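Local coordinates for pesticidal crystal protein Cry4Aa (Bacillus thuringiensis, PDB 2C9K) that kills mosquito larvae as a pore-forming three-domain crystal toxin, binding to midgut epithelial cells and causing their colloid-osmotic lysis, at residues N155-F160 / I180-V185; F279-D284 / L440-T445; L362-L367 / Y446-Y451. All coordinates share one frame; numbering follows the deposited sequence.

Interaction 1 of 3, residues N155-F160 / I180-V185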
loop_
_atom_site.group_PDB
_atom_site.type_symbol
_atom_site.label_atom_id
_atom_site.label_comp_id
_atom_site.label_asym_id
_atom_site.label_seq_id
_atom_site.Cartn_x
_atom_site.Cartn_y
_atom_site.Cartn_z
ATOM N N ASN A 155 12.068 16.387 8.976
ATOM C CA ASN A 155 12.839 16.060 7.780
ATOM C C ASN A 155 13.259 17.371 7.150
ATOM O O ASN A 155 14.374 17.504 6.653
ATOM C CB ASN A 155 11.984 15.241 6.790
ATOM C CG ASN A 155 12.664 15.045 5.434
ATOM O OD1 ASN A 155 12.575 15.895 4.550
ATOM N ND2 ASN A 155 13.352 13.922 5.274
ATOM N N GLN A 156 12.356 18.342 7.193
ATOM C CA GLN A 156 12.614 19.657 6.620
ATOM C C GLN A 156 13.684 20.395 7.434
ATOM O O GLN A 156 14.626 20.960 6.875
ATOM C CB GLN A 156 11.314 20.469 6.577
ATOM C CG GLN A 156 11.399 21.734 5.747
ATOM C CD GLN A 156 12.384 22.752 6.317
ATOM O OE1 GLN A 156 12.110 23.405 7.331
ATOM N NE2 GLN A 156 13.541 22.881 5.671
ATOM N N ALA A 157 13.530 20.367 8.755
ATOM C CA ALA A 157 14.461 21.013 9.671
ATOM C C ALA A 157 15.868 20.510 9.418
ATOM O O ALA A 157 16.807 21.295 9.330
ATOM C CB ALA A 157 14.062 20.726 11.114
ATOM N N VAL A 158 16.016 19.195 9.312
ATOM C CA VAL A 158 17.321 18.612 9.057
ATOM C C VAL A 158 17.895 19.167 7.762
ATOM O O VAL A 158 19.045 19.585 7.716
ATOM C CB VAL A 158 17.234 17.086 8.959
ATOM C CG1 VAL A 158 18.537 16.525 8.436
ATOM C CG2 VAL A 158 16.937 16.504 10.326
ATOM N N LYS A 159 17.086 19.172 6.710
ATOM C CA LYS A 159 17.526 19.682 5.414
ATOM C C LYS A 159 17.870 21.160 5.512
ATOM O O LYS A 159 18.916 21.595 5.035
ATOM C CB LYS A 159 16.432 19.498 4.358
ATOM C CG LYS A 159 16.139 18.055 3.988
ATOM C CD LYS A 159 15.059 18.011 2.915
ATOM C CE LYS A 159 14.662 16.593 2.546
ATOM N NZ LYS A 159 13.523 16.617 1.587
ATOM N N PHE A 160 16.968 21.918 6.129
ATOM C CA PHE A 160 17.129 23.354 6.305
ATOM C C PHE A 160 18.477 23.714 6.932
ATOM O O PHE A 160 19.171 24.629 6.477
ATOM C CB PHE A 160 15.999 23.893 7.185
ATOM C CG PHE A 160 16.030 25.379 7.360
ATOM C CD1 PHE A 160 15.734 26.222 6.296
ATOM C CD2 PHE A 160 16.392 25.940 8.582
ATOM C CE1 PHE A 160 15.801 27.600 6.441
ATOM C CE2 PHE A 160 16.463 27.320 8.739
ATOM C CZ PHE A 160 16.167 28.153 7.665
ATOM N N ILE A 180 20.140 23.929 16.269
ATOM C CA ILE A 180 19.714 22.618 16.739
ATOM C C ILE A 180 19.879 21.529 15.677
ATOM O O ILE A 180 19.792 21.788 14.473
ATOM C CB ILE A 180 18.242 22.663 17.196
ATOM C CG1 ILE A 180 18.064 23.775 18.233
ATOM C CG2 ILE A 180 17.836 21.325 17.789
ATOM C CD1 ILE A 180 16.628 24.039 18.618
ATOM N N ASP A 181 20.132 20.309 16.142
ATOM C CA ASP A 181 20.301 19.154 15.266
ATOM C C ASP A 181 19.182 18.146 15.524
ATOM O O ASP A 181 19.217 17.405 16.509
ATOM C CB ASP A 181 21.661 18.506 15.518
ATOM C CG ASP A 181 21.803 17.172 14.827
ATOM O OD1 ASP A 181 21.454 17.079 13.629
ATOM O OD2 ASP A 181 22.275 16.220 15.481
ATOM N N TYR A 182 18.194 18.120 14.633
ATOM C CA TYR A 182 17.058 17.220 14.786
ATOM C C TYR A 182 17.228 15.838 14.168
ATOM O O TYR A 182 16.296 15.041 14.201
ATOM C CB TYR A 182 15.798 17.848 14.192
ATOM C CG TYR A 182 15.420 19.186 14.772
ATOM C CD1 TYR A 182 16.134 20.334 14.441
ATOM C CD2 TYR A 182 14.335 19.308 15.638
ATOM C CE1 TYR A 182 15.773 21.577 14.953
ATOM C CE2 TYR A 182 13.967 20.546 16.158
ATOM C CZ TYR A 182 14.691 21.677 15.808
ATOM O OH TYR A 182 14.330 22.911 16.301
ATOM N N TYR A 183 18.395 15.535 13.609
ATOM C CA TYR A 183 18.570 14.227 12.982
ATOM C C TYR A 183 18.469 13.030 13.924
ATOM O O TYR A 183 17.946 11.989 13.543
ATOM C CB TYR A 183 19.885 14.148 12.204
ATOM C CG TYR A 183 19.944 12.904 11.348
ATOM C CD1 TYR A 183 18.890 12.588 10.491
ATOM C CD2 TYR A 183 21.021 12.022 11.422
ATOM C CE1 TYR A 183 18.902 11.423 9.735
ATOM C CE2 TYR A 183 21.042 10.853 10.667
ATOM C CZ TYR A 183 19.976 10.564 9.830
ATOM O OH TYR A 183 19.970 9.416 9.091
ATOM N N PRO A 184 18.991 13.146 15.153
ATOM C CA PRO A 184 18.864 11.979 16.027
ATOM C C PRO A 184 17.393 11.787 16.393
ATOM O O PRO A 184 16.924 10.670 16.596
ATOM C CB PRO A 184 19.721 12.361 17.227
ATOM C CG PRO A 184 20.786 13.218 16.610
ATOM C CD PRO A 184 19.974 14.098 15.698
ATOM N N VAL A 185 16.668 12.896 16.456
ATOM C CA VAL A 185 15.246 12.882 16.794
ATOM C C VAL A 185 14.369 12.456 15.613
ATOM O O VAL A 185 13.349 11.783 15.804
ATOM C CB VAL A 185 14.781 14.277 17.270
ATOM C CG1 VAL A 185 13.297 14.266 17.560
ATOM C CG2 VAL A 185 15.557 14.680 18.498
#

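Interaction 2 of 3, residues F279-D284 / L440-T445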
loop_
_atom_site.group_PDB
_atom_site.type_symbol
_atom_site.label_atom_id
_atom_site.label_comp_id
_atom_site.label_asym_id
_atom_site.label_seq_id
_atom_site.Cartn_x
_atom_site.Cartn_y
_atom_site.Cartn_z
ATOM N N PHE A 279 -12.936 -18.526 9.736
ATOM C CA PHE A 279 -12.289 -17.305 9.289
ATOM C C PHE A 279 -11.177 -17.606 8.292
ATOM O O PHE A 279 -11.237 -17.201 7.133
ATOM C CB PHE A 279 -11.693 -16.561 10.486
ATOM C CG PHE A 279 -10.876 -15.362 10.107
ATOM C CD1 PHE A 279 -11.467 -14.108 9.999
ATOM C CD2 PHE A 279 -9.526 -15.499 9.803
ATOM C CE1 PHE A 279 -10.732 -13.003 9.588
ATOM C CE2 PHE A 279 -8.777 -14.405 9.389
ATOM C CZ PHE A 279 -9.381 -13.150 9.279
ATOM N N GLN A 280 -10.156 -18.319 8.757
ATOM C CA GLN A 280 -9.011 -18.645 7.924
ATOM C C GLN A 280 -9.393 -19.302 6.613
ATOM O O GLN A 280 -8.670 -19.189 5.627
ATOM C CB GLN A 280 -8.042 -19.549 8.680
ATOM C CG GLN A 280 -6.711 -19.729 7.975
ATOM C CD GLN A 280 -6.001 -18.407 7.749
ATOM O OE1 GLN A 280 -5.840 -17.615 8.679
ATOM N NE2 GLN A 280 -5.571 -18.163 6.514
ATOM N N TYR A 281 -10.527 -19.990 6.599
ATOM C CA TYR A 281 -10.977 -20.656 5.388
ATOM C C TYR A 281 -11.358 -19.631 4.329
ATOM O O TYR A 281 -10.983 -19.757 3.164
ATOM C CB TYR A 281 -12.167 -21.544 5.694
ATOM C CG TYR A 281 -12.741 -22.178 4.466
ATOM C CD1 TYR A 281 -12.058 -23.193 3.801
ATOM C CD2 TYR A 281 -13.957 -21.747 3.950
ATOM C CE1 TYR A 281 -12.578 -23.763 2.644
ATOM C CE2 TYR A 281 -14.485 -22.306 2.804
ATOM C CZ TYR A 281 -13.794 -23.311 2.155
ATOM O OH TYR A 281 -14.330 -23.869 1.026
ATOM N N GLN A 282 -12.115 -18.620 4.742
ATOM C CA GLN A 282 -12.526 -17.547 3.844
ATOM C C GLN A 282 -11.282 -16.784 3.386
ATOM O O GLN A 282 -11.130 -16.470 2.203
ATOM C CB GLN A 282 -13.481 -16.596 4.566
ATOM C CG GLN A 282 -14.851 -17.182 4.792
ATOM C CD GLN A 282 -15.649 -16.428 5.824
ATOM O OE1 GLN A 282 -15.635 -16.771 7.005
ATOM N NE2 GLN A 282 -16.342 -15.387 5.389
ATOM N N GLU A 283 -10.393 -16.490 4.330
ATOM C CA GLU A 283 -9.160 -15.779 4.020
ATOM C C GLU A 283 -8.365 -16.526 2.952
ATOM O O GLU A 283 -7.933 -15.942 1.960
ATOM C CB GLU A 283 -8.299 -15.638 5.275
ATOM C CG GLU A 283 -7.003 -14.890 5.044
ATOM C CD GLU A 283 -7.218 -13.421 4.786
ATOM O OE1 GLU A 283 -8.355 -13.033 4.447
ATOM O OE2 GLU A 283 -6.244 -12.654 4.916
ATOM N N ASP A 284 -8.173 -17.822 3.164
ATOM C CA ASP A 284 -7.432 -18.633 2.216
ATOM C C ASP A 284 -8.032 -18.593 0.826
ATOM O O ASP A 284 -7.305 -18.463 -0.162
ATOM C CB ASP A 284 -7.371 -20.092 2.664
ATOM C CG ASP A 284 -6.417 -20.311 3.811
ATOM O OD1 ASP A 284 -5.650 -19.378 4.137
ATOM O OD2 ASP A 284 -6.435 -21.426 4.380
ATOM N N LEU A 440 -15.189 -17.556 -4.133
ATOM C CA LEU A 440 -15.427 -18.679 -3.228
ATOM C C LEU A 440 -16.799 -19.239 -3.577
ATOM O O LEU A 440 -17.798 -18.523 -3.543
ATOM C CB LEU A 440 -15.408 -18.230 -1.761
ATOM C CG LEU A 440 -16.006 -19.153 -0.677
ATOM C CD1 LEU A 440 -15.482 -20.570 -0.817
ATOM C CD2 LEU A 440 -15.662 -18.607 0.706
ATOM N N SER A 441 -16.840 -20.514 -3.939
ATOM C CA SER A 441 -18.090 -21.171 -4.298
ATOM C C SER A 441 -17.904 -22.670 -4.253
ATOM O O SER A 441 -16.908 -23.207 -4.741
ATOM C CB SER A 441 -18.520 -20.781 -5.707
ATOM O OG SER A 441 -17.686 -21.411 -6.656
ATOM N N ILE A 442 -18.875 -23.343 -3.660
ATOM C CA ILE A 442 -18.854 -24.786 -3.545
ATOM C C ILE A 442 -20.088 -25.232 -4.314
ATOM O O ILE A 442 -21.164 -25.385 -3.737
ATOM C CB ILE A 442 -18.956 -25.188 -2.075
ATOM C CG1 ILE A 442 -17.883 -24.437 -1.281
ATOM C CG2 ILE A 442 -18.791 -26.680 -1.930
ATOM C CD1 ILE A 442 -18.002 -24.580 0.203
ATOM N N PRO A 443 -19.952 -25.415 -5.640
ATOM C CA PRO A 443 -21.056 -25.835 -6.515
ATOM C C PRO A 443 -21.752 -27.098 -6.034
ATOM O O PRO A 443 -22.973 -27.199 -6.064
ATOM C CB PRO A 443 -20.370 -26.034 -7.864
ATOM C CG PRO A 443 -19.260 -25.034 -7.820
ATOM C CD PRO A 443 -18.718 -25.221 -6.420
ATOM N N ALA A 444 -20.967 -28.064 -5.585
ATOM C CA ALA A 444 -21.526 -29.315 -5.101
ATOM C C ALA A 444 -22.619 -29.112 -4.047
ATOM O O ALA A 444 -23.322 -30.058 -3.686
ATOM C CB ALA A 444 -20.407 -30.185 -4.525
ATOM N N THR A 445 -22.786 -27.883 -3.568
ATOM C CA THR A 445 -23.768 -27.634 -2.520
ATOM C C THR A 445 -24.565 -26.344 -2.654
ATOM O O THR A 445 -25.775 -26.333 -2.448
ATOM C CB THR A 445 -23.065 -27.620 -1.139
ATOM O OG1 THR A 445 -22.386 -28.869 -0.930
ATOM C CG2 THR A 445 -24.071 -27.380 -0.026
#

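Interaction 3 of 3, residues L362-L367 / Y446-Y451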
loop_
_atom_site.group_PDB
_atom_site.type_symbol
_atom_site.label_atom_id
_atom_site.label_comp_id
_atom_site.label_asym_id
_atom_site.label_seq_id
_atom_site.Cartn_x
_atom_site.Cartn_y
_atom_site.Cartn_z
ATOM N N LEU A 362 -26.821 -11.252 -9.959
ATOM C CA LEU A 362 -28.159 -11.698 -9.602
ATOM C C LEU A 362 -28.354 -11.526 -8.101
ATOM O O LEU A 362 -27.421 -11.722 -7.325
ATOM C CB LEU A 362 -28.351 -13.159 -10.018
ATOM C CG LEU A 362 -28.231 -13.397 -11.530
ATOM C CD1 LEU A 362 -28.441 -14.858 -11.846
ATOM C CD2 LEU A 362 -29.265 -12.560 -12.261
ATOM N N ASP A 363 -29.559 -11.137 -7.700
ATOM C CA ASP A 363 -29.869 -10.924 -6.294
ATOM C C ASP A 363 -30.724 -12.057 -5.743
ATOM O O ASP A 363 -31.953 -12.004 -5.785
ATOM C CB ASP A 363 -30.577 -9.582 -6.131
ATOM C CG ASP A 363 -31.165 -9.393 -4.750
ATOM O OD1 ASP A 363 -30.543 -9.839 -3.759
ATOM O OD2 ASP A 363 -32.249 -8.780 -4.655
ATOM N N ASN A 364 -30.053 -13.079 -5.219
ATOM C CA ASN A 364 -30.699 -14.268 -4.667
ATOM C C ASN A 364 -31.721 -14.044 -3.560
ATOM O O ASN A 364 -32.381 -14.990 -3.131
ATOM C CB ASN A 364 -29.643 -15.254 -4.163
ATOM C CG ASN A 364 -28.705 -14.634 -3.144
ATOM O OD1 ASN A 364 -28.312 -15.285 -2.179
ATOM N ND2 ASN A 364 -28.334 -13.376 -3.359
ATOM N N LYS A 365 -31.857 -12.812 -3.087
ATOM C CA LYS A 365 -32.828 -12.537 -2.032
ATOM C C LYS A 365 -32.585 -13.484 -0.860
ATOM O O LYS A 365 -33.510 -14.152 -0.392
ATOM C CB LYS A 365 -34.253 -12.755 -2.549
ATOM C CG LYS A 365 -34.615 -11.989 -3.807
ATOM C CD LYS A 365 -34.756 -10.508 -3.542
ATOM C CE LYS A 365 -35.336 -9.807 -4.756
ATOM N NZ LYS A 365 -36.641 -10.413 -5.165
ATOM N N TYR A 366 -31.335 -13.549 -0.410
ATOM C CA TYR A 366 -30.937 -14.401 0.709
ATOM C C TYR A 366 -31.380 -15.852 0.595
ATOM O O TYR A 366 -31.576 -16.518 1.611
ATOM C CB TYR A 366 -31.451 -13.836 2.040
ATOM C CG TYR A 366 -30.846 -12.507 2.424
ATOM C CD1 TYR A 366 -31.384 -11.316 1.944
ATOM C CD2 TYR A 366 -29.721 -12.440 3.248
ATOM C CE1 TYR A 366 -30.823 -10.094 2.270
ATOM C CE2 TYR A 366 -29.146 -11.219 3.582
ATOM C CZ TYR A 366 -29.705 -10.046 3.088
ATOM O OH TYR A 366 -29.154 -8.819 3.399
ATOM N N LEU A 367 -31.537 -16.347 -0.629
ATOM C CA LEU A 367 -31.942 -17.735 -0.829
ATOM C C LEU A 367 -30.810 -18.544 -1.451
ATOM O O LEU A 367 -29.826 -17.984 -1.946
ATOM C CB LEU A 367 -33.173 -17.803 -1.731
ATOM C CG LEU A 367 -34.450 -17.200 -1.147
ATOM C CD1 LEU A 367 -35.568 -17.295 -2.169
ATOM C CD2 LEU A 367 -34.832 -17.945 0.134
ATOM N N TYR A 446 -23.886 -25.255 -2.997
ATOM C CA TYR A 446 -24.547 -23.966 -3.108
ATOM C C TYR A 446 -24.588 -23.376 -4.500
ATOM O O TYR A 446 -23.849 -23.786 -5.401
ATOM C CB TYR A 446 -23.869 -22.953 -2.194
ATOM C CG TYR A 446 -23.525 -23.484 -0.828
ATOM C CD1 TYR A 446 -22.429 -24.316 -0.638
ATOM C CD2 TYR A 446 -24.288 -23.135 0.280
ATOM C CE1 TYR A 446 -22.100 -24.782 0.620
ATOM C CE2 TYR A 446 -23.966 -23.596 1.543
ATOM C CZ TYR A 446 -22.872 -24.418 1.706
ATOM O OH TYR A 446 -22.557 -24.863 2.963
ATOM N N LYS A 447 -25.467 -22.389 -4.654
ATOM C CA LYS A 447 -25.625 -21.674 -5.911
ATOM C C LYS A 447 -25.042 -20.278 -5.746
ATOM O O LYS A 447 -24.868 -19.554 -6.725
ATOM C CB LYS A 447 -27.099 -21.568 -6.299
ATOM C CG LYS A 447 -27.706 -22.864 -6.761
ATOM C CD LYS A 447 -29.124 -22.639 -7.238
ATOM C CE LYS A 447 -29.784 -23.949 -7.611
ATOM N NZ LYS A 447 -28.924 -24.686 -8.564
ATOM N N THR A 448 -24.749 -19.909 -4.501
ATOM C CA THR A 448 -24.182 -18.604 -4.208
ATOM C C THR A 448 -22.685 -18.629 -4.399
ATOM O O THR A 448 -22.055 -19.676 -4.308
ATOM C CB THR A 448 -24.463 -18.165 -2.773
ATOM O OG1 THR A 448 -24.114 -19.223 -1.884
ATOM C CG2 THR A 448 -25.910 -17.826 -2.590
ATOM N N GLN A 449 -22.124 -17.454 -4.650
ATOM C CA GLN A 449 -20.692 -17.299 -4.874
ATOM C C GLN A 449 -20.306 -15.896 -4.411
ATOM O O GLN A 449 -21.022 -14.931 -4.687
ATOM C CB GLN A 449 -20.405 -17.461 -6.365
ATOM C CG GLN A 449 -18.952 -17.597 -6.737
ATOM C CD GLN A 449 -18.756 -17.690 -8.245
ATOM O OE1 GLN A 449 -17.632 -17.822 -8.734
ATOM N NE2 GLN A 449 -19.852 -17.619 -8.988
ATOM N N VAL A 450 -19.196 -15.796 -3.684
ATOM C CA VAL A 450 -18.698 -14.512 -3.181
ATOM C C VAL A 450 -17.418 -14.138 -3.929
ATOM O O VAL A 450 -16.499 -14.955 -4.049
ATOM C CB VAL A 450 -18.366 -14.578 -1.674
ATOM C CG1 VAL A 450 -17.678 -13.309 -1.243
ATOM C CG2 VAL A 450 -19.630 -14.761 -0.871
ATOM N N TYR A 451 -17.351 -12.909 -4.430
ATOM C CA TYR A 451 -16.165 -12.478 -5.158
ATOM C C TYR A 451 -15.381 -11.441 -4.373
ATOM O O TYR A 451 -15.895 -10.819 -3.443
ATOM C CB TYR A 451 -16.535 -11.848 -6.508
ATOM C CG TYR A 451 -17.367 -12.698 -7.449
ATOM C CD1 TYR A 451 -18.749 -12.813 -7.288
ATOM C CD2 TYR A 451 -16.777 -13.346 -8.530
ATOM C CE1 TYR A 451 -19.521 -13.548 -8.186
ATOM C CE2 TYR A 451 -17.534 -14.081 -9.428
ATOM C CZ TYR A 451 -18.905 -14.180 -9.257
ATOM O OH TYR A 451 -19.654 -14.899 -10.166
#

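Interaction 1 of 3, residues N155-F160 / I180-V185
A157 and V158, neighbours on helix 140-164, put two methyl-sized bumps against the chain where it turns into helix 183-208. The CB of A157 rests over one face of the Y182 ring, 3.9 Å from CD1 and displaced from the ring centre toward the rim. Across that ring, on the opposite face, lies CG2 of I180, so the aromatic plane is a slab held between a helix methyl and a branch from its own segment. Y182 CG stands beside the backbone N (chi1 -57°), the turn that lays the ring along the helix flank.

V158 fills a second hollow, formed largely by backbone. Its CG2 nestles against the junction of Y182 and Y183, 3.7 Å from Y183 N and 3.9 Å from Y182 C, with the CB atoms of both tyrosines each 4.2 Å away. The same methyl lies at the edge of the Y183 ring, near its plane, whereas the Y182 ring is met over a face. The CA atoms of V158 and Y182 approach to 5.9 Å, close enough for this short branch to reach main chain.

At the helix start, D181 OD1 accepts a weak capping bond from Y183 N, and the Y183 hydroxyl is hydrogen-bonded to D247. I107 of helix 103-123 also touches both A157 and Y182, placing the contact in the N-terminal helical bundle, the domain that in this toxin family forms the pore.

The side chains that meet are apolar where they touch, and V158 also packs on main chain; with no hydrogen bond across the 161 Å², van der Waals fit carries the contact.

Interaction 2 of 3, residues F279-D284 / L440-T445
Q280 NE2 donates to D284 OD1 at 2.7 Å with an N-H...O angle of 153°, the shortest sound polar bond here, bridging one turn of helix 279-286. The acceptor lies in the glutamine's amide plane, but the donor approaches from 45° above the carboxylate plane. Between these two residues in sequence, Y281 makes the main contact across the segments: its OH lies 3.8 Å from CD1 of I442 and 4.0 Å from CD1 of L440. Neither approach is a polar bond, and no hydrogen bond joins the two segments. The tyrosine projects from the helix with CG anti to its backbone N (chi1 176°), which carries the phenol end out to the chain leaving strand 432-440. Y281 and I442 advance from opposite directions, and CD1 of I442 meets the phenol oxygen from beyond the ring, off the line of the C-O bond. L440 runs oblique to the tyrosine side chain instead, its CD1 also lying 4.1 Å from Y281 CE2 and approaching neither squarely over the ring nor at its edge. Q282 CG comes within 4.4 Å of L440 CD2, a marginal touch.

The setting is the middle domain of the toxin, a beta-prism of three antiparallel sheets. L440 ends an outer strand of the three-stranded sheet, where its backbone still pairs with V450, and I442 belongs to the connection onward to strand 450-457. The short helix packs over this strand end, L440 also touching S285 and L286. On another side of the helix, F279 meets the rings of Y225 and W222, and E283 forms a salt bridge with R229, contacts that reach helix 222-240 of the N-terminal domain.

Interaction 3 of 3, residues L362-L367 / Y446-Y451
T448 meets the 362-367 loop through a single methyl group. Its CG2 lies 3.5 Å from the N364 amide atom modelled as OD1 and 4.0 Å from the backbone O of L367. The orientation of that amide is doubtful, so the nearer contact shows only that the end of the asparagine reaches the methyl, not which of its two polar atoms does so. The two side chains cross at about a right angle, so the amide end comes in across the threonine branch instead of running beside it. On the threonine, CG2 is anti to the carbonyl carbon while OG1 takes the crowded position between N and C (chi1 49°); this turn presents the methyl to the loop. No hydrogen bond spans the segments, and the buried surface is small, 67 Å².

The backbone carrying both partners is folded by a type I' beta turn from N364 to L367, closed by L367 N bonding to N364 O at 3.0 Å. K365 and Y366, its central residues, both have positive phi, 54° and 51°, as this turn requires. Ahead of it, D363 OD1 accepts a weak bond from K365 N at 3.3 Å.

The turn lies in the loop between strands 353-362 and 373-381, one hairpin of the beta-prism domain; T448 precedes strand 450-457 of a different sheet. Loops of this domain serve receptor recognition in related Cry toxins, and a similar role here would be consistent with the exposed turn.

Farther out, K365 forms a salt bridge with D401. On the T448 side, the backbone is held by K447 N to N368 OD1, which ties it to the same loop, and by T448 O to Y274 OH. Y451 pairs through its backbone with L267 of strand 262-267.

How the interactions relate
Interaction 1 stands apart, in the N-terminal helical domain on the other side of the chain's centre, its centre 52 Å and 57 Å from those of interactions 2 and 3. These two share the beta-prism domain, with centres 13 Å apart and segments that alternate along the chain. They meet directly: a probable backbone hydrogen bond between L440 and V450 joins them, and S441 packs on Q449. All three are partly or largely buried and lack hydrogen bonds across their segments, yet differ in chemistry. Helix meets helix start through apolar side chains and some main chain in 155-160/180-185; two methyls touch a phenol oxygen in 279-284/440-445; one methyl faces polar loop atoms in 362-367/446-451, where the shared surface is smallest although T448 and N364 are buried.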